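Local coordinates for protein pectate lyase/Amb allergen (Acidovorax citrulli, PDB 4HWV) that probably cleaves pectate in plant cell walls as a secreted, calcium-binding lyase of polysaccharide lyase family 1, at residues A[17-22]-A[196-201]; A[80-85]-A[168-173]. All coordinates share one frame; numbering follows the deposited sequence.

Interaction 1: A[17-22]-A[196-201]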
ATOM      1  N   SER A  17      -0.286 -29.160   1.132  1.00  8.09           N
ATOM      2  CA  SER A  17      -1.010 -30.401   0.886  1.00  9.12           C
ATOM      3  C   SER A  17      -2.366 -30.262   0.194  1.00  8.02           C
ATOM      4  O   SER A  17      -2.913 -31.269  -0.250  1.00  9.36           O
ATOM      5  CB  SER A  17      -1.195 -31.172   2.189  1.00 10.20           C
ATOM      6  OG  SER A  17      -2.243 -30.621   2.971  1.00 10.45           O
ATOM      7  N   ILE A  18      -2.929 -29.058   0.086  1.00  7.20           N
ATOM      8  CA  ILE A  18      -4.241 -28.946  -0.549  1.00  7.54           C
ATOM      9  C   ILE A  18      -4.226 -29.492  -1.988  1.00  6.30           C
ATOM     10  O   ILE A  18      -3.207 -29.436  -2.680  1.00  5.41           O
ATOM     11  CB  ILE A  18      -4.756 -27.476  -0.541  1.00  8.58           C
ATOM     12  CG1 ILE A  18      -6.261 -27.409  -0.792  1.00 10.56           C
ATOM     13  CG2 ILE A  18      -3.991 -26.598  -1.539  1.00  8.17           C
ATOM     14  CD1 ILE A  18      -7.109 -27.937   0.349  1.00 11.98           C
ATOM     15  N   ASP A  19      -5.358 -30.026  -2.425  1.00  5.59           N
ATOM     16  CA  ASP A  19      -5.477 -30.504  -3.796  1.00  6.04           C
ATOM     17  C   ASP A  19      -6.344 -29.586  -4.645  1.00  5.49           C
ATOM     18  O   ASP A  19      -6.538 -28.426  -4.294  1.00  5.93           O
ATOM     19  CB  ASP A  19      -5.962 -31.959  -3.831  1.00  7.61           C
ATOM     20  CG  ASP A  19      -7.355 -32.141  -3.246  1.00 11.16           C
ATOM     21  OD1 ASP A  19      -8.052 -31.151  -2.979  1.00 13.13           O
ATOM     22  OD2 ASP A  19      -7.760 -33.287  -3.084  1.00 14.60           O
ATOM     23  N   SER A  20      -6.848 -30.106  -5.763  1.00  4.96           N
ATOM     24  CA  SER A  20      -7.464 -29.271  -6.779  1.00  4.94           C
ATOM     25  C   SER A  20      -8.934 -29.566  -6.977  1.00  5.44           C
ATOM     26  O   SER A  20      -9.530 -29.037  -7.914  1.00  5.96           O
ATOM     27  CB  SER A  20      -6.730 -29.408  -8.112  1.00  4.99           C
ATOM     28  OG  SER A  20      -5.353 -29.050  -7.964  1.00  5.23           O
ATOM     29  N   LEU A  21      -9.517 -30.384  -6.100  1.00  6.31           N
ATOM     30  CA  LEU A  21     -10.915 -30.777  -6.235  1.00  5.94           C
ATOM     31  C   LEU A  21     -11.852 -29.841  -5.487  1.00  5.75           C
ATOM     32  O   LEU A  21     -11.474 -29.231  -4.473  1.00  6.65           O
ATOM     33  CB  LEU A  21     -11.108 -32.190  -5.710  1.00  7.96           C
ATOM     34  CG  LEU A  21     -10.277 -33.174  -6.512  1.00 10.60           C
ATOM     35  CD1 LEU A  21     -10.438 -34.561  -5.921  1.00 11.50           C
ATOM     36  CD2 LEU A  21     -10.688 -33.162  -7.969  1.00 11.86           C
ATOM     37  N   GLY A  22     -13.069 -29.721  -6.011  1.00  5.49           N
ATOM     38  CA  GLY A  22     -14.106 -28.953  -5.353  1.00  5.35           C
ATOM     39  C   GLY A  22     -14.819 -27.952  -6.234  1.00  4.72           C
ATOM     40  O   GLY A  22     -15.718 -27.258  -5.760  1.00  5.43           O
ATOM     41  N   VAL A 196      -6.938 -24.717 -12.277  1.00  2.49           N
ATOM     42  CA  VAL A 196      -7.366 -24.476 -10.905  1.00  2.72           C
ATOM     43  C   VAL A 196      -6.336 -23.561 -10.242  1.00  2.83           C
ATOM     44  O   VAL A 196      -5.123 -23.793 -10.354  1.00  3.28           O
ATOM     45  CB  VAL A 196      -7.472 -25.802 -10.128  1.00  3.31           C
ATOM     46  CG1 VAL A 196      -7.627 -25.533  -8.615  1.00  4.48           C
ATOM     47  CG2 VAL A 196      -8.612 -26.660 -10.680  1.00  4.15           C
ATOM     48  N   ILE A 197      -6.820 -22.517  -9.557  1.00  2.53           N
ATOM     49  CA  ILE A 197      -5.938 -21.565  -8.886  1.00  2.71           C
ATOM     50  C   ILE A 197      -6.484 -21.356  -7.479  1.00  2.89           C
ATOM     51  O   ILE A 197      -7.632 -20.930  -7.334  1.00  3.20           O
ATOM     52  CB  ILE A 197      -5.886 -20.200  -9.660  1.00  3.40           C
ATOM     53  CG1 ILE A 197      -5.343 -20.420 -11.086  1.00  3.97           C
ATOM     54  CG2 ILE A 197      -5.058 -19.174  -8.911  1.00  4.08           C
ATOM     55  CD1 ILE A 197      -5.446 -19.210 -11.986  1.00  4.47           C
ATOM     56  N   ARG A 198      -5.698 -21.690  -6.447  1.00  2.73           N
ATOM     57  CA  ARG A 198      -6.179 -21.610  -5.061  1.00  3.27           C
ATOM     58  C   ARG A 198      -5.109 -21.128  -4.094  1.00  2.88           C
ATOM     59  O   ARG A 198      -3.926 -21.384  -4.273  1.00  3.41           O
ATOM     60  CB  ARG A 198      -6.646 -22.980  -4.538  1.00  3.77           C
ATOM     61  CG  ARG A 198      -7.581 -23.710  -5.475  1.00  4.54           C
ATOM     62  CD  ARG A 198      -7.986 -25.041  -4.886  1.00  4.49           C
ATOM     63  NE  ARG A 198      -9.006 -24.909  -3.845  1.00  4.19           N
ATOM     64  CZ  ARG A 198      -9.420 -25.918  -3.093  1.00  4.55           C
ATOM     65  NH1 ARG A 198      -8.820 -27.107  -3.175  1.00  6.13           N
ATOM     66  NH2 ARG A 198     -10.418 -25.730  -2.244  1.00  5.37           N
ATOM     67  N   ASN A 199      -5.566 -20.455  -3.035  1.00  3.51           N
ATOM     68  CA  ASN A 199      -4.752 -20.157  -1.870  1.00  3.11           C
ATOM     69  C   ASN A 199      -3.576 -19.226  -2.127  1.00  2.73           C
ATOM     70  O   ASN A 199      -2.572 -19.307  -1.427  1.00  3.51           O
ATOM     71  CB  ASN A 199      -4.270 -21.436  -1.179  1.00  3.16           C
ATOM     72  CG  ASN A 199      -3.869 -21.185   0.263  1.00  3.30           C
ATOM     73  OD1 ASN A 199      -4.527 -20.406   0.955  1.00  3.88           O
ATOM     74  ND2 ASN A 199      -2.799 -21.845   0.728  1.00  4.18           N
ATOM     75  N   ILE A 200      -3.733 -18.296  -3.075  1.00  3.05           N
ATOM     76  CA  ILE A 200      -2.676 -17.337  -3.407  1.00  3.21           C
ATOM     77  C   ILE A 200      -3.211 -15.932  -3.163  1.00  3.38           C
ATOM     78  O   ILE A 200      -4.393 -15.636  -3.415  1.00  3.38           O
ATOM     79  CB  ILE A 200      -2.253 -17.496  -4.887  1.00  3.34           C
ATOM     80  CG1 ILE A 200      -1.630 -18.874  -5.086  1.00  4.10           C
ATOM     81  CG2 ILE A 200      -1.280 -16.389  -5.335  1.00  3.97           C
ATOM     82  CD1 ILE A 200      -1.646 -19.353  -6.522  1.00  4.45           C
ATOM     83  N   THR A 201      -2.347 -15.065  -2.645  1.00  3.37           N
ATOM     84  CA  THR A 201      -2.650 -13.633  -2.579  1.00  3.55           C
ATOM     85  C   THR A 201      -2.006 -12.937  -3.777  1.00  3.74           C
ATOM     86  O   THR A 201      -0.782 -12.926  -3.904  1.00  4.53           O
ATOM     87  CB  THR A 201      -2.155 -13.042  -1.254  1.00  4.20           C
ATOM     88  OG1 THR A 201      -2.933 -13.614  -0.208  1.00  4.96           O
ATOM     89  CG2 THR A 201      -2.340 -11.528  -1.201  1.00  4.63           C
TER
HETATM   90  O   HOH W   1      -9.986 -29.515  -2.224  1.00  8.16           O

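Interaction 2: A[80-85]-A[168-173]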
ATOM      1  N   VAL A  80       1.013 -29.773 -11.089  1.00  3.65           N
ATOM      2  CA  VAL A  80       0.679 -29.128  -9.834  1.00  4.24           C
ATOM      3  C   VAL A  80       1.855 -28.267  -9.443  1.00  4.40           C
ATOM      4  O   VAL A  80       2.979 -28.753  -9.289  1.00  4.91           O
ATOM      5  CB  VAL A  80       0.368 -30.167  -8.739  1.00  5.34           C
ATOM      6  CG1 VAL A  80       0.226 -29.491  -7.381  1.00  7.52           C
ATOM      7  CG2 VAL A  80      -0.897 -30.937  -9.117  1.00  6.22           C
ATOM      8  N   ILE A  81       1.590 -26.966  -9.309  1.00  4.03           N
ATOM      9  CA  ILE A  81       2.633 -25.985  -9.044  1.00  4.12           C
ATOM     10  C   ILE A  81       2.270 -25.287  -7.734  1.00  3.85           C
ATOM     11  O   ILE A  81       1.267 -24.565  -7.653  1.00  4.42           O
ATOM     12  CB  ILE A  81       2.741 -24.957 -10.199  1.00  4.13           C
ATOM     13  CG1 ILE A  81       3.069 -25.667 -11.519  1.00  5.13           C
ATOM     14  CG2 ILE A  81       3.781 -23.902  -9.863  1.00  4.67           C
ATOM     15  CD1 ILE A  81       2.879 -24.796 -12.746  1.00  5.81           C
ATOM     16  N   ARG A  82       3.088 -25.518  -6.708  1.00  3.71           N
ATOM     17  CA  ARG A  82       2.849 -24.931  -5.397  1.00  4.14           C
ATOM     18  C   ARG A  82       3.700 -23.683  -5.240  1.00  4.01           C
ATOM     19  O   ARG A  82       4.878 -23.682  -5.597  1.00  4.86           O
ATOM     20  CB  ARG A  82       3.125 -25.943  -4.285  1.00  5.59           C
ATOM     21  CG  ARG A  82       2.214 -27.153  -4.395  1.00  6.67           C
ATOM     22  CD  ARG A  82       2.200 -28.031  -3.156  1.00  7.96           C
ATOM     23  NE  ARG A  82       1.384 -29.216  -3.406  1.00  8.04           N
ATOM     24  CZ  ARG A  82       0.077 -29.306  -3.163  1.00  7.52           C
ATOM     25  NH1 ARG A  82      -0.609 -28.288  -2.644  1.00  7.02           N
ATOM     26  NH2 ARG A  82      -0.546 -30.436  -3.460  1.00  7.74           N
ATOM     27  N   ILE A  83       3.084 -22.611  -4.740  1.00  4.41           N
ATOM     28  CA  ILE A  83       3.771 -21.331  -4.607  1.00  4.29           C
ATOM     29  C   ILE A  83       4.310 -21.184  -3.184  1.00  4.50           C
ATOM     30  O   ILE A  83       3.540 -21.145  -2.220  1.00  4.73           O
ATOM     31  CB  ILE A  83       2.817 -20.144  -4.887  1.00  4.88           C
ATOM     32  CG1 ILE A  83       2.051 -20.358  -6.206  1.00  6.20           C
ATOM     33  CG2 ILE A  83       3.584 -18.804  -4.797  1.00  5.58           C
ATOM     34  CD1 ILE A  83       2.927 -20.507  -7.424  1.00  7.37           C
ATOM     35  N   ARG A  84       5.634 -21.131  -3.062  1.00  5.20           N
ATOM     36  CA  ARG A  84       6.294 -20.930  -1.779  1.00  5.75           C
ATOM     37  C   ARG A  84       6.691 -19.477  -1.623  1.00  6.16           C
ATOM     38  O   ARG A  84       7.596 -18.997  -2.305  1.00  6.65           O
ATOM     39  CB  ARG A  84       7.534 -21.824  -1.619  1.00  6.91           C
ATOM     40  CG  ARG A  84       8.115 -21.754  -0.208  1.00  8.29           C
ATOM     41  CD  ARG A  84       9.419 -22.522   0.012  1.00 10.21           C
ATOM     42  NE  ARG A  84       9.342 -23.958  -0.222  1.00 11.81           N
ATOM     43  CZ  ARG A  84       8.759 -24.823   0.602  1.00 13.20           C
ATOM     44  NH1 ARG A  84       8.141 -24.393   1.698  1.00 13.94           N
ATOM     45  NH2 ARG A  84       8.774 -26.116   0.320  1.00 13.79           N
ATOM     46  N   GLY A  85       6.021 -18.782  -0.717  1.00  5.55           N
ATOM     47  CA  GLY A  85       6.342 -17.387  -0.464  1.00  4.53           C
ATOM     48  C   GLY A  85       5.880 -16.459  -1.575  1.00  4.26           C
ATOM     49  O   GLY A  85       4.822 -16.674  -2.198  1.00  4.76           O
ATOM     50  N   SER A 168      -2.683 -26.710 -12.072  1.00  3.77           N
ATOM     51  CA  SER A 168      -3.052 -26.183 -10.763  1.00  3.63           C
ATOM     52  C   SER A 168      -1.956 -25.292 -10.207  1.00  3.52           C
ATOM     53  O   SER A 168      -0.784 -25.689 -10.193  1.00  4.48           O
ATOM     54  CB  SER A 168      -3.304 -27.318  -9.773  1.00  3.96           C
ATOM     55  OG  SER A 168      -4.455 -28.046 -10.171  1.00  4.37           O
ATOM     56  N   LEU A 169      -2.342 -24.089  -9.775  1.00  3.18           N
ATOM     57  CA  LEU A 169      -1.464 -23.188  -9.039  1.00  3.65           C
ATOM     58  C   LEU A 169      -2.017 -23.135  -7.628  1.00  3.31           C
ATOM     59  O   LEU A 169      -3.149 -22.665  -7.422  1.00  4.61           O
ATOM     60  CB  LEU A 169      -1.461 -21.784  -9.647  1.00  5.25           C
ATOM     61  CG  LEU A 169      -0.960 -21.697 -11.085  1.00  7.02           C
ATOM     62  CD1 LEU A 169      -1.195 -20.313 -11.660  1.00  8.48           C
ATOM     63  CD2 LEU A 169       0.506 -22.014 -11.168  1.00  9.31           C
ATOM     64  N   LEU A 170      -1.235 -23.624  -6.659  1.00  3.24           N
ATOM     65  CA  LEU A 170      -1.742 -23.825  -5.304  1.00  3.49           C
ATOM     66  C   LEU A 170      -0.793 -23.155  -4.324  1.00  3.04           C
ATOM     67  O   LEU A 170       0.361 -23.548  -4.206  1.00  4.24           O
ATOM     68  CB  LEU A 170      -1.866 -25.331  -4.984  1.00  3.63           C
ATOM     69  CG  LEU A 170      -2.788 -26.134  -5.916  1.00  4.43           C
ATOM     70  CD1 LEU A 170      -2.720 -27.615  -5.569  1.00  4.98           C
ATOM     71  CD2 LEU A 170      -4.255 -25.666  -5.912  1.00  5.44           C
ATOM     72  N   GLY A 171      -1.250 -22.103  -3.662  1.00  3.22           N
ATOM     73  CA  GLY A 171      -0.400 -21.461  -2.674  1.00  3.98           C
ATOM     74  C   GLY A 171      -0.088 -22.373  -1.497  1.00  3.51           C
ATOM     75  O   GLY A 171      -0.950 -23.133  -1.060  1.00  3.59           O
ATOM     76  N   ILE A 172       1.133 -22.261  -0.961  1.00  3.77           N
ATOM     77  CA  ILE A 172       1.483 -22.953   0.279  1.00  4.25           C
ATOM     78  C   ILE A 172       1.212 -22.063   1.492  1.00  4.84           C
ATOM     79  O   ILE A 172       1.669 -20.913   1.557  1.00  5.25           O
ATOM     80  CB  ILE A 172       2.979 -23.334   0.291  1.00  5.41           C
ATOM     81  CG1 ILE A 172       3.259 -24.359  -0.815  1.00  5.52           C
ATOM     82  CG2 ILE A 172       3.409 -23.842   1.666  1.00  6.69           C
ATOM     83  CD1 ILE A 172       4.738 -24.584  -1.088  1.00  6.89           C
ATOM     84  N   GLY A 173       0.478 -22.585   2.472  1.00  5.12           N
ATOM     85  CA  GLY A 173       0.420 -21.887   3.756  1.00  5.45           C
ATOM     86  C   GLY A 173      -0.422 -20.624   3.709  1.00  5.21           C
ATOM     87  O   GLY A 173      -1.429 -20.540   2.998  1.00  5.62           O
TER
HETATM   88  O   HOH W   2      -0.169 -25.951  -1.087  1.00  6.38           O
HETATM   89  O   HOH W   3       4.100 -19.730   1.171  1.00  9.15           O

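Interaction 1: A[17-22]-A[196-201]
Arg198, on a strand of the parallel beta-helix, reaches outward to grip the irregular N-terminal segment 17-22, which lies across that wall of the fold. The contact is built on a side-chain-to-backbone hydrogen bond, well removed from the calcium site formed by Asp227, Asp278 and Asp282. Arg198 NH1 donates to Asp19 O at 2.9 Å, with an N-H...O angle of 145°. The acceptor lies close to the guanidinium plane, at its edge, whereas the nitrogen stands above the carbonyl plane of Asp19. The arginine chain runs extended through chi2 and then bends at chi3 (77°), which turns the guanidinium so that its NH1 edge meets the loop. A water extends the grip: it accepts from Arg198 NH1 at 2.8 Å and lies within hydrogen-bonding distance of Asp19 OD1 (2.6 Å) and Leu21 O (2.7 Å). The Asp19 carboxylate lies alongside the guanidinium and nearly coplanar with it, but Asp19 OD1 stays 4.1 Å from Arg198 NH1, beyond a salt bridge; Asp19 OD2 instead receives a hydrogen bond from Met1 N. Ile18 crosses the arginine at about a right angle and brings its CG1 to 3.5 Å from Arg198 NH1, adding an apolar flank to the hydrogen bond. Farther along, Ser20 CB lies 4.0 Å from Val196 CG1, and Ser20 O near Val196 CG2. The salt bridge from Arg198 NE to Asp240 ties the guanidinium to strand 237-240 as well, so the group is held by both the loop and the beta-helix. Strand 192-198 runs between strands 167-171 and 237-240; Val196 and Arg198 touch Trp238 of the latter, while Ser20 and Arg198 both pack on Leu170 of the former.

Interaction 2: A[80-85]-A[168-173]
Ile81 and Ile83 hydrogen-bond to Ser168, Leu170 and Ile172 in a ladder of four backbone bonds. Ile81 N donates to Ser168 O at 2.8 Å, and Leu170 N returns a bond to Ile81 O at 2.9 Å. The pattern repeats one step on, where Ile83 N donates to Leu170 O and Ile172 N to Ile83 O, each at 2.9 Å. Between these rungs Arg82 CA sits 3.1 Å from Leu170 O in a CA-H...O contact. Side chains alternate between the two faces. On one, Leu170 CD1 meets Val80 CG1 at 3.9 Å and lies 3.7 Å from Arg82 NH1, approaching the guanidinium obliquely. On the other, Ile81 and Leu169 lie side by side and point the same way, Leu169 CD2 resting against Ile81 CB at 3.8 Å. Ile172 carries on the packing: its CG1 and CD1 lie against Arg82 CB, and CD1 also lies over one face of the Arg84 guanidinium. Arg82 reaches past Leu170 with its chain extended from CG to NE; its NH1 bonds to Ile18 O and, through a water, to Gly171 O. A second water joins Gly85 N to Ile172 O. The next shell holds the pair from both sides: strand 44-47 hydrogen-bonds to the outer edge of 79-83, strand 192-198 flanks 167-171, and helix 50-57 covers Ile81 and Leu169 through Leu53. With a crossing angle of only -26° and residues in step from Val80/Ser168 to Ile83/Gly171, the strands form the stacked parallel pairing of successive coils in the right-handed parallel beta-helix of pectate lyases, here near its helix-capped N-terminal end.

How the interactions relate
The centres of the two interactions lie 8 Å apart, on the same side of the chain's centre, and both reach the same wall of the beta-helix, where strands 167-171 and 192-198 are parallel neighbours. Along the chain the order is 17-22, 80-85, 168-173, 196-201, so interaction 2 falls wholly within the span that interaction 1 bridges. Ser20 OG and Ser168 OG lie 2.6 Å apart, probably hydrogen-bonded, and Arg198 O and Gly171 N, at 2.8 Å, probably form a sheet bond. Interaction 2 thus supplies the strand-to-strand stacking of the early coils, while interaction 1 fastens the N-terminal segment across their outer surface.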